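Local coordinates for D-alanyl-D-alanine carboxypeptidase DacB2 (Mycobacterium tuberculosis H37Rv, PDB 4RYE), which acts as a D,D-carboxypeptidase that probably cleaves the terminal D-Ala-D-Ala of the peptidoglycan stem peptide during cell wall biogenesis, at residues 195-200 against 245-250. Numbering follows the deposited sequence.
Sequences DELLQR and TYWDQA
The indole of Trp247 lies against the lead-in to the short helix 197-200, with Glu196 CB over one face of the ring. This CB makes a CH-pi contact 3.8 Å from the centroid of the six-membered ring, 21° off the normal, and the backbone N atoms of Glu196 and Leu197 sit over the same face. The Glu196 carboxylate runs nearly parallel to the indole, 7° between planes; OE1 comes within 3.4 Å of Trp247 NE1, but at an angle too poor for a hydrogen bond. The same oxygen forms a salt bridge with Arg200, accepting weak, bent hydrogen bonds from NE and NH2 (2.7 Å to NH2), and Trp247 CD1 lies over the guanidinium centre. Apolar contacts continue inward: Leu197 CD1 meets Trp247 CE3 at 4.2 Å, and Leu197 CD2 reaches Ala250 CB. In the beta-lactamase-like fold of this S11 peptidase, helix 246-259 packs on the antiparallel sheet, and Trp247 also touches Phe219 and Thr209 on its strands. With CG beside its carbonyl carbon (chi1 179°), Asp195 makes a capping bond before the short helix: OD1 accepts from Leu197 N, which approaches from above the carboxylate plane. OD1 also lies 3.5 Å from Trp247 CZ3. Thr245, N-cap of helix 246-259, forms a capping box with Asp248, Asp248 N donating to Thr245 OG1 and Thr245 N to Asp248 OD2.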
loop_
_atom_site.group_PDB
_atom_site.type_symbol
_atom_site.label_atom_id
_atom_site.label_comp_id
_atom_site.label_asym_id
_atom_site.label_seq_id
_atom_site.Cartn_x
_atom_site.Cartn_y
_atom_site.Cartn_z
ATOM N N ASP A 195 -2.373 0.441 10.330
ATOM C CA ASP A 195 -3.502 0.895 9.518
ATOM C C ASP A 195 -4.727 1.128 10.395
ATOM O O ASP A 195 -5.470 0.193 10.708
ATOM C CB ASP A 195 -3.814 -0.146 8.439
ATOM C CG ASP A 195 -5.006 0.235 7.565
ATOM O OD1 ASP A 195 -5.499 1.385 7.648
ATOM O OD2 ASP A 195 -5.442 -0.627 6.769
ATOM N N GLU A 196 -4.945 2.383 10.769
ATOM C CA GLU A 196 -6.018 2.741 11.694
ATOM C C GLU A 196 -7.405 2.629 11.061
ATOM O O GLU A 196 -8.419 2.640 11.754
ATOM C CB GLU A 196 -5.795 4.156 12.225
ATOM C CG GLU A 196 -4.472 4.308 12.957
ATOM C CD GLU A 196 -4.457 5.491 13.890
ATOM O OE1 GLU A 196 -5.439 6.264 13.881
ATOM O OE2 GLU A 196 -3.468 5.642 14.639
ATOM N N LEU A 197 -7.449 2.514 9.746
ATOM C CA LEU A 197 -8.728 2.319 9.080
ATOM C C LEU A 197 -9.386 1.021 9.566
ATOM O O LEU A 197 -10.605 0.955 9.695
ATOM C CB LEU A 197 -8.563 2.345 7.558
ATOM C CG LEU A 197 -9.707 2.987 6.763
ATOM C CD1 LEU A 197 -9.985 4.404 7.256
ATOM C CD2 LEU A 197 -9.415 3.003 5.278
ATOM N N LEU A 198 -8.576 0.005 9.872
ATOM C CA LEU A 198 -9.109 -1.268 10.368
ATOM C C LEU A 198 -9.898 -1.063 11.649
ATOM O O LEU A 198 -10.936 -1.691 11.862
ATOM C CB LEU A 198 -7.980 -2.271 10.612
ATOM C CG LEU A 198 -7.234 -2.691 9.348
ATOM C CD1 LEU A 198 -6.142 -3.667 9.695
ATOM C CD2 LEU A 198 -8.206 -3.304 8.335
ATOM N N GLN A 199 -9.398 -0.174 12.500
ATOM C CA GLN A 199 -10.025 0.086 13.788
ATOM C C GLN A 199 -11.148 1.124 13.726
ATOM O O GLN A 199 -12.072 1.087 14.532
ATOM C CB GLN A 199 -8.960 0.527 14.801
ATOM C CG GLN A 199 -7.841 -0.489 14.994
ATOM C CD GLN A 199 -6.594 0.118 15.607
ATOM O OE1 GLN A 199 -6.038 1.085 15.083
ATOM N NE2 GLN A 199 -6.143 -0.450 16.719
ATOM N N ARG A 200 -11.069 2.056 12.785
ATOM C CA ARG A 200 -12.015 3.173 12.782
ATOM C C ARG A 200 -13.182 2.995 11.825
ATOM O O ARG A 200 -14.224 3.643 11.976
ATOM C CB ARG A 200 -11.298 4.471 12.417
ATOM C CG ARG A 200 -10.241 4.906 13.409
ATOM C CD ARG A 200 -9.228 5.795 12.705
ATOM N NE ARG A 200 -8.205 6.302 13.612
ATOM C CZ ARG A 200 -8.256 7.502 14.172
ATOM N NH1 ARG A 200 -9.280 8.300 13.904
ATOM N NH2 ARG A 200 -7.289 7.905 14.986
ATOM N N THR A 245 -8.198 14.629 8.434
ATOM C CA THR A 245 -6.983 13.821 8.377
ATOM C C THR A 245 -7.090 12.852 7.220
ATOM O O THR A 245 -8.130 12.769 6.566
ATOM C CB THR A 245 -6.810 12.984 9.652
ATOM O OG1 THR A 245 -7.883 12.036 9.738
ATOM C CG2 THR A 245 -6.808 13.873 10.886
ATOM N N TYR A 246 -6.030 12.093 6.962
ATOM C CA TYR A 246 -6.106 11.109 5.900
ATOM C C TYR A 246 -7.120 10.026 6.259
ATOM O O TYR A 246 -7.786 9.481 5.379
ATOM C CB TYR A 246 -4.723 10.514 5.587
ATOM C CG TYR A 246 -4.186 10.915 4.223
ATOM C CD1 TYR A 246 -4.285 12.230 3.771
ATOM C CD2 TYR A 246 -3.570 9.986 3.393
ATOM C CE1 TYR A 246 -3.794 12.603 2.521
ATOM C CE2 TYR A 246 -3.073 10.351 2.144
ATOM C CZ TYR A 246 -3.191 11.657 1.715
ATOM O OH TYR A 246 -2.701 12.027 0.475
ATOM N N TRP A 247 -7.256 9.724 7.548
ATOM C CA TRP A 247 -8.210 8.694 7.964
ATOM C C TRP A 247 -9.633 9.177 7.725
ATOM O O TRP A 247 -10.505 8.388 7.335
ATOM C CB TRP A 247 -8.036 8.305 9.442
ATOM C CG TRP A 247 -6.655 7.812 9.822
ATOM C CD1 TRP A 247 -5.860 8.303 10.819
ATOM C CD2 TRP A 247 -5.915 6.738 9.212
ATOM N NE1 TRP A 247 -4.674 7.607 10.865
ATOM C CE2 TRP A 247 -4.682 6.642 9.891
ATOM C CE3 TRP A 247 -6.173 5.854 8.159
ATOM C CZ2 TRP A 247 -3.713 5.692 9.555
ATOM C CZ3 TRP A 247 -5.206 4.911 7.824
ATOM C CH2 TRP A 247 -3.996 4.837 8.524
ATOM N N ASP A 248 -9.856 10.469 7.974
ATOM C CA ASP A 248 -11.150 11.110 7.755
ATOM C C ASP A 248 -11.549 11.045 6.282
ATOM O O ASP A 248 -12.663 10.626 5.948
ATOM C CB ASP A 248 -11.127 12.581 8.220
ATOM C CG ASP A 248 -11.128 12.726 9.736
ATOM O OD1 ASP A 248 -11.668 11.839 10.430
ATOM O OD2 ASP A 248 -10.596 13.744 10.233
ATOM N N GLN A 249 -10.640 11.461 5.404
ATOM C CA GLN A 249 -10.944 11.531 3.980
ATOM C C GLN A 249 -11.142 10.139 3.385
ATOM O O GLN A 249 -11.959 9.957 2.487
ATOM C CB GLN A 249 -9.861 12.313 3.217
ATOM C CG GLN A 249 -9.958 12.191 1.695
ATOM C CD GLN A 249 -9.100 13.217 0.957
ATOM O OE1 GLN A 249 -7.965 13.499 1.346
ATOM N NE2 GLN A 249 -9.652 13.790 -0.105
ATOM N N ALA A 250 -10.400 9.156 3.885
ATOM C CA ALA A 250 -10.571 7.789 3.411
ATOM C C ALA A 250 -11.965 7.299 3.766
ATOM O O ALA A 250 -12.636 6.683 2.947
ATOM C CB ALA A 250 -9.505 6.858 4.000
#